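Local coordinates for dihydrocoumarin hydrolase, AncDHCH1 (Pseudomonas sp., PDB 6C2C), which probably hydrolyses the lactone dihydrocoumarin at a two-zinc centre, as a reconstructed ancestral relative of methyl-parathion hydrolase, at residues A[59-64]-A[230-235]; A[139-144]-A[173-178]; A[239-244]-A[253-258]. One frame throughout, in Å; residues are numbered along the deposited sequence. Where two conformers were deposited one is given.

Contact 1 of 3, residues A[59-64]-A[230-235]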
# COMPACT_ATOMS: atom_id res chain seq x y z
N SER A 59 -19.10 -3.85 11.58
CA SER A 59 -18.46 -4.69 10.58
C SER A 59 -17.84 -5.93 11.21
O SER A 59 -16.99 -6.58 10.59
CB SER A 59 -17.39 -3.89 9.80
OG SER A 59 -17.96 -2.92 8.94
N PHE A 60 -18.22 -6.24 12.46
CA PHE A 60 -17.79 -7.46 13.16
C PHE A 60 -16.29 -7.49 13.37
O PHE A 60 -15.64 -8.53 13.25
CB PHE A 60 -18.27 -8.71 12.42
CG PHE A 60 -19.71 -8.61 12.05
CD1 PHE A 60 -20.67 -9.00 12.96
CD2 PHE A 60 -20.12 -8.07 10.84
CE1 PHE A 60 -22.01 -8.90 12.67
CE2 PHE A 60 -21.48 -7.96 10.52
CZ PHE A 60 -22.43 -8.39 11.46
N LEU A 61 -15.75 -6.31 13.66
CA LEU A 61 -14.34 -6.12 13.95
C LEU A 61 -14.19 -5.50 15.34
O LEU A 61 -15.14 -4.95 15.92
CB LEU A 61 -13.67 -5.21 12.90
CG LEU A 61 -13.75 -5.68 11.46
CD1 LEU A 61 -13.38 -4.58 10.49
CD2 LEU A 61 -12.89 -6.93 11.25
N LYS A 62 -12.97 -5.53 15.82
CA LYS A 62 -12.60 -4.93 17.08
C LYS A 62 -11.13 -4.56 17.07
O LYS A 62 -10.39 -5.13 16.33
CB LYS A 62 -12.91 -5.84 18.26
CG LYS A 62 -12.99 -5.13 19.61
CD LYS A 62 -13.31 -6.12 20.72
CE LYS A 62 -13.75 -5.46 22.04
NZ LYS A 62 -12.82 -4.45 22.60
N ALA A 63 -10.78 -3.56 17.84
CA ALA A 63 -9.39 -3.14 17.96
C ALA A 63 -8.65 -4.00 18.98
O ALA A 63 -9.23 -4.35 19.97
CB ALA A 63 -9.27 -1.70 18.31
N PRO A 64 -7.39 -4.31 18.77
CA PRO A 64 -6.55 -3.97 17.63
C PRO A 64 -6.95 -4.73 16.37
O PRO A 64 -7.42 -5.82 16.40
CB PRO A 64 -5.16 -4.27 18.11
CG PRO A 64 -5.30 -5.17 19.22
CD PRO A 64 -6.62 -4.99 19.81
N VAL A 230 -8.73 2.48 7.52
CA VAL A 230 -9.70 1.71 8.32
C VAL A 230 -10.99 1.72 7.52
O VAL A 230 -11.84 2.62 7.67
CB VAL A 230 -9.89 2.28 9.72
CG1 VAL A 230 -10.80 1.33 10.49
CG2 VAL A 230 -8.55 2.42 10.44
N ALA A 231 -11.15 0.72 6.62
CA ALA A 231 -12.36 0.65 5.80
C ALA A 231 -13.64 0.76 6.63
O ALA A 231 -14.57 1.47 6.22
CB ALA A 231 -12.40 -0.68 5.01
N ALA A 232 -13.67 0.11 7.79
CA ALA A 232 -14.91 0.02 8.58
C ALA A 232 -15.33 1.35 9.19
O ALA A 232 -16.44 1.42 9.72
CB ALA A 232 -14.76 -1.02 9.70
N VAL A 233 -14.47 2.37 9.16
CA VAL A 233 -14.75 3.74 9.61
C VAL A 233 -14.81 4.70 8.44
O VAL A 233 -15.76 5.49 8.29
CB VAL A 233 -13.69 4.21 10.64
CG1 VAL A 233 -13.83 5.72 10.88
CG2 VAL A 233 -13.81 3.49 11.99
N GLN A 234 -13.81 4.63 7.56
CA GLN A 234 -13.56 5.72 6.65
C GLN A 234 -14.34 5.66 5.34
O GLN A 234 -14.39 6.67 4.64
CB GLN A 234 -12.05 5.83 6.37
CG GLN A 234 -11.30 6.31 7.59
CD GLN A 234 -9.83 6.28 7.32
OE1 GLN A 234 -9.32 5.25 6.93
NE2 GLN A 234 -9.17 7.44 7.39
N PHE A 235 -15.01 4.54 5.00
CA PHE A 235 -15.91 4.58 3.87
C PHE A 235 -17.24 5.23 4.25
O PHE A 235 -17.76 6.06 3.50
CB PHE A 235 -16.15 3.16 3.32
CG PHE A 235 -15.03 2.61 2.46
CD1 PHE A 235 -14.63 3.28 1.32
CD2 PHE A 235 -14.46 1.36 2.75
CE1 PHE A 235 -13.60 2.73 0.49
CE2 PHE A 235 -13.40 0.83 1.89
CZ PHE A 235 -13.02 1.52 0.79
O HOH W 1 -18.46 -0.54 9.98
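S59 and L61 both close on the methyl group of A232, and this small patch at the protein surface is the whole direct contact. The side chain of S59 can be followed outward. Its CB lies 3.9 Å from A232 CB, an apolar touch, and OG comes to 3.8 Å from the same methyl carbon. OG stands beside the backbone N, anti to the carbonyl carbon (chi1 -70°), and from there donates to a water 2.6 Å away. The same water donates a hydrogen bond to A232 O at 2.8 Å. The serine therefore grips the alanine twice, by carbon packing at its CB and through a water at its hydroxyl. L61 adds the tip of one branch, with CD1 3.9 Å from A232 CB.

The two backbones are set by local bonds. F60 has a positive phi (63°) and is the C-prime residue of the Schellman motif that ends helix 49-58; just beyond it the CB of L61 points toward A232. Q234 OE1 accepts V230 N at 2.9 Å (donor tilted 29° out of the carbonyl plane) and also H229 N, so the side chain of Q234 folds back on the N-cap residue V230 and closes the single turn.

L56 of helix 49-58 touches both L61 and A232, while V233 rests on A55, so helix 231-234 lies against that helix, from which 59-64 leads into strand 65-75.

Contact 2 of 3, residues A[139-144]-A[173-178]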
# COMPACT_ATOMS: atom_id res chain seq x y z
N ALA A 139 16.07 -1.99 -10.90
CA ALA A 139 14.94 -1.07 -10.93
C ALA A 139 15.36 0.40 -10.74
O ALA A 139 16.30 0.72 -9.98
CB ALA A 139 13.92 -1.47 -9.84
N VAL A 140 14.67 1.27 -11.45
CA VAL A 140 14.67 2.69 -11.14
C VAL A 140 13.50 2.96 -10.20
O VAL A 140 12.37 2.58 -10.50
CB VAL A 140 14.52 3.50 -12.42
CG1 VAL A 140 14.35 5.03 -12.12
CG2 VAL A 140 15.70 3.28 -13.37
N VAL A 141 13.76 3.67 -9.08
CA VAL A 141 12.71 3.95 -8.10
C VAL A 141 12.28 5.38 -8.32
O VAL A 141 13.13 6.26 -8.51
CB VAL A 141 13.27 3.75 -6.67
CG1 VAL A 141 12.23 4.19 -5.64
CG2 VAL A 141 13.71 2.29 -6.42
N ARG A 142 10.97 5.65 -8.26
CA ARG A 142 10.45 7.00 -8.45
C ARG A 142 9.47 7.31 -7.34
O ARG A 142 8.75 6.42 -6.88
CB ARG A 142 9.75 7.17 -9.79
CG ARG A 142 10.61 6.66 -10.98
CD ARG A 142 10.19 7.31 -12.28
NE ARG A 142 10.52 8.75 -12.22
CZ ARG A 142 10.21 9.56 -13.22
NH1 ARG A 142 9.64 9.07 -14.36
NH2 ARG A 142 10.49 10.85 -13.10
N ALA A 143 9.47 8.58 -6.91
CA ALA A 143 8.54 9.07 -5.90
C ALA A 143 8.51 10.58 -6.05
O ALA A 143 9.33 11.17 -6.76
CB ALA A 143 9.01 8.69 -4.49
N ASP A 144 7.53 11.21 -5.42
CA ASP A 144 7.45 12.66 -5.56
C ASP A 144 8.62 13.33 -4.86
O ASP A 144 8.98 12.98 -3.74
CB ASP A 144 6.14 13.17 -4.97
CG ASP A 144 5.85 14.61 -5.39
OD1 ASP A 144 6.33 15.53 -4.70
OD2 ASP A 144 5.16 14.88 -6.37
N ALA A 173 17.58 4.66 4.86
CA ALA A 173 18.27 3.40 4.68
C ALA A 173 17.69 2.62 3.51
O ALA A 173 18.43 1.91 2.82
CB ALA A 173 18.16 2.55 5.96
N SER A 174 16.37 2.77 3.29
CA SER A 174 15.72 2.01 2.23
C SER A 174 16.06 2.57 0.87
O SER A 174 16.33 1.81 -0.08
CB SER A 174 14.19 2.03 2.42
OG SER A 174 13.82 1.36 3.66
N LEU A 175 16.12 3.89 0.76
CA LEU A 175 16.43 4.51 -0.54
C LEU A 175 17.93 4.61 -0.87
O LEU A 175 18.29 4.74 -2.05
CB LEU A 175 15.83 5.92 -0.59
CG LEU A 175 14.38 6.06 -1.04
CD1 LEU A 175 14.22 5.62 -2.50
CD2 LEU A 175 13.51 5.19 -0.27
N ASN A 176 18.80 4.52 0.12
CA ASN A 176 20.22 4.85 -0.09
C ASN A 176 20.86 4.05 -1.21
O ASN A 176 21.57 4.68 -2.01
CB ASN A 176 20.96 4.64 1.25
CG ASN A 176 22.39 5.12 1.18
OD1 ASN A 176 23.31 4.33 1.39
ND2 ASN A 176 22.57 6.38 0.79
N PRO A 177 20.67 2.72 -1.34
CA PRO A 177 21.34 2.02 -2.46
C PRO A 177 20.97 2.63 -3.79
O PRO A 177 21.81 2.73 -4.69
CB PRO A 177 20.83 0.57 -2.33
CG PRO A 177 20.30 0.45 -0.93
CD PRO A 177 19.88 1.81 -0.50
N TYR A 178 19.71 3.01 -3.96
CA TYR A 178 19.28 3.52 -5.23
C TYR A 178 19.83 4.91 -5.47
O TYR A 178 20.24 5.22 -6.58
CB TYR A 178 17.73 3.54 -5.27
CG TYR A 178 17.20 2.12 -5.09
CD1 TYR A 178 16.96 1.64 -3.82
CD2 TYR A 178 16.98 1.27 -6.18
CE1 TYR A 178 16.52 0.32 -3.62
CE2 TYR A 178 16.53 -0.03 -6.01
CZ TYR A 178 16.31 -0.50 -4.72
OH TYR A 178 15.84 -1.81 -4.50
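V141 and Y178 have the closest CA atoms of the two segments, 7.2 Å apart, and the extended backbone of the strand directs the CB of V141 at helix 162-180 while those of V140 and R142 point away.

The two branches of V141 divide the work. CG2 lies over one face of the Y178 ring, 3.7 Å from the ring centroid and 22° off the normal, which is a CH-pi contact. It is displaced toward the rim, with CD2 of Y178 its nearest ring atom at 3.4 Å. CG1, anti to the backbone N (chi1 173°), reaches L175 CD1 instead, at 4.0 Å. The valine is thus wedged between two residues one helical turn apart.

Strand 140-142 is an outermost strand of the six-stranded mixed sheet, within a chain assigned to the metallo-beta-lactamase superfamily, whose alpha-beta/beta-alpha sandwich has two central sheets with helices on their outer faces; here helix 162-180 covers the strand through V141. Backbone hydrogen bonds join V140 and R142 to I115 of the neighbouring strand 114-116, and the backbone of V141 is hydrogen-bonded to K183 and K185.

A139 O lies at the edge of the Y178 ring, in plane, 3.9 Å from CD2 of Y178, a van der Waals approach. The buried hydroxyl is what is bonded: it donates to L128 O and accepts F136 N. Near P177 the helix is kinked, and Y178 N makes a weak bond to L175 O. V125 of helix 122-125 packs on L175.

Contact 3 of 3, residues A[239-244]-A[253-258]; sequences SVTIQF and AERKKA
R255 of helix 248-265 meets V240 and T241 of the 239-244 loop with NH1 of its guanidinium group. The polar approach is close but is no hydrogen bond: NH1 of R255 comes within 3.0 Å of V240 O, yet the angle is poor, and the oxygen lies obliquely to the guanidinium plane. NH1 does have a hydrogen-bond partner in a residue adjoining the segments, and the carbonyl is served by Q234 NE2, which bonds to it.

The apolar touch is at the guanidinium edge. T241 CG2 lies in the plane of the group, 3.7 Å from R255 NH1, and the two side chains run at about a right angle. The methyl gets there because it stands anti to the carbonyl carbon of T241, while OG1 turns elsewhere, to N46 ND2.

True hydrogen bonds hold R255 from beyond the two segments. NE is bonded to P238 O, and NH2 to L227 O, so separate nitrogens of the group are tied to two backbone carbonyls and its rotation is fixed. A bend at chi3 (48°) follows an otherwise extended start to the chain and turns the group toward these acceptors. L227 directly follows D226, a ligand in both zinc sites, so R255 holds the backbone next to a zinc ligand, with its side chain about 10 Å from a zinc ion.

T241 also packs on S248 and A252 of helix 248-265, V240 on V233 of helix 231-234, and I242 on L44 of helix 41-44, so the loop threads between three helices.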
# COMPACT_ATOMS: atom_id res chain seq x y z
N SER A 239 -14.44 11.72 6.48
CA SER A 239 -13.78 12.83 7.16
C SER A 239 -12.87 12.39 8.30
O SER A 239 -12.05 13.20 8.77
CB SER A 239 -14.85 13.81 7.67
OG SER A 239 -15.36 13.31 8.92
N VAL A 240 -12.97 11.16 8.78
CA VAL A 240 -12.17 10.74 9.93
C VAL A 240 -10.75 10.51 9.45
O VAL A 240 -10.53 9.75 8.51
CB VAL A 240 -12.73 9.45 10.57
CG1 VAL A 240 -11.94 9.09 11.83
CG2 VAL A 240 -14.23 9.58 10.86
N THR A 241 -9.79 11.18 10.09
CA THR A 241 -8.38 11.08 9.74
C THR A 241 -7.63 10.23 10.76
O THR A 241 -8.21 9.67 11.72
CB THR A 241 -7.81 12.51 9.60
OG1 THR A 241 -7.93 13.18 10.88
CG2 THR A 241 -8.57 13.30 8.53
N ILE A 242 -6.32 10.10 10.57
CA ILE A 242 -5.51 9.23 11.41
C ILE A 242 -4.21 9.94 11.78
O ILE A 242 -3.73 10.83 11.06
CB ILE A 242 -5.27 7.86 10.69
CG1 ILE A 242 -4.76 6.77 11.64
CG2 ILE A 242 -4.31 8.01 9.45
CD1 ILE A 242 -5.00 5.33 10.99
N GLN A 243 -3.65 9.53 12.92
CA GLN A 243 -2.44 10.19 13.40
C GLN A 243 -1.30 10.06 12.40
O GLN A 243 -0.43 10.94 12.35
CB GLN A 243 -2.04 9.65 14.77
CG GLN A 243 -2.96 10.14 15.91
CD GLN A 243 -2.53 9.59 17.26
OE1 GLN A 243 -3.35 9.17 18.07
NE2 GLN A 243 -1.23 9.61 17.51
N PHE A 244 -1.29 8.97 11.58
CA PHE A 244 -0.21 8.79 10.62
C PHE A 244 -0.18 9.87 9.54
O PHE A 244 0.80 9.95 8.81
CB PHE A 244 -0.34 7.43 9.92
CG PHE A 244 -0.31 6.24 10.84
CD1 PHE A 244 0.61 6.16 11.89
CD2 PHE A 244 -1.21 5.18 10.64
CE1 PHE A 244 0.64 5.06 12.71
CE2 PHE A 244 -1.17 4.07 11.46
CZ PHE A 244 -0.22 4.01 12.47
N ALA A 253 -9.28 15.71 2.52
CA ALA A 253 -9.70 16.27 1.25
C ALA A 253 -9.33 15.36 0.10
O ALA A 253 -10.13 15.18 -0.83
CB ALA A 253 -9.05 17.64 1.04
N GLU A 254 -8.12 14.79 0.12
CA GLU A 254 -7.69 13.92 -0.99
C GLU A 254 -8.48 12.61 -1.00
O GLU A 254 -8.80 12.08 -2.09
CB GLU A 254 -6.17 13.64 -0.89
CG GLU A 254 -5.39 14.91 -1.24
CD GLU A 254 -5.54 15.37 -2.71
OE1 GLU A 254 -5.99 14.63 -3.63
OE2 GLU A 254 -5.18 16.54 -2.98
N ARG A 255 -8.77 12.07 0.18
CA ARG A 255 -9.57 10.84 0.23
C ARG A 255 -10.97 11.11 -0.34
O ARG A 255 -11.49 10.33 -1.18
CB ARG A 255 -9.64 10.30 1.65
CG ARG A 255 -10.70 9.21 1.84
CD ARG A 255 -10.63 8.57 3.20
NE ARG A 255 -10.55 9.55 4.32
CZ ARG A 255 -9.41 9.89 4.94
NH1 ARG A 255 -9.47 10.79 5.93
NH2 ARG A 255 -8.20 9.43 4.54
N LYS A 256 -11.61 12.19 0.12
CA LYS A 256 -12.95 12.53 -0.40
C LYS A 256 -12.94 12.70 -1.92
O LYS A 256 -13.82 12.16 -2.63
CB LYS A 256 -13.44 13.81 0.32
CG LYS A 256 -14.84 14.24 -0.17
CD LYS A 256 -15.86 13.03 -0.22
CE LYS A 256 -17.22 13.56 -0.62
NZ LYS A 256 -16.97 14.71 -1.57
N LYS A 257 -11.92 13.38 -2.46
CA LYS A 257 -11.82 13.59 -3.90
C LYS A 257 -11.70 12.24 -4.63
O LYS A 257 -12.36 12.00 -5.64
CB LYS A 257 -10.60 14.46 -4.16
CG LYS A 257 -10.44 14.78 -5.58
CD LYS A 257 -9.34 15.81 -5.83
CE LYS A 257 -9.43 16.26 -7.29
NZ LYS A 257 -9.88 15.16 -8.26
N ALA A 258 -10.84 11.37 -4.11
CA ALA A 258 -10.61 10.06 -4.75
C ALA A 258 -11.86 9.19 -4.70
O ALA A 258 -12.17 8.51 -5.68
CB ALA A 258 -9.44 9.34 -4.03

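Overall arrangement
From the N terminus, 59-64 is met first, after helix 49-58, and its partner 230-235 comes 166 residues later, so contact 1 closes a long loop that holds four strands of each large sheet. Contact 2 is nested inside it, joining edge strand 140-142 to helix 162-180; its centre is 33 Å from that of contact 1, on the opposite side of the chain's centre. Contact 3 opens after contact 1 has closed and closes a short loop of eight residues that includes the first turn of helix 248-265. Contacts 1 and 3 nevertheless meet: Q234 NE2 packs at 3.5 Å on R255 CZ, linking helix 231-234 to helix 248-265. Contact 2 touches neither of the others.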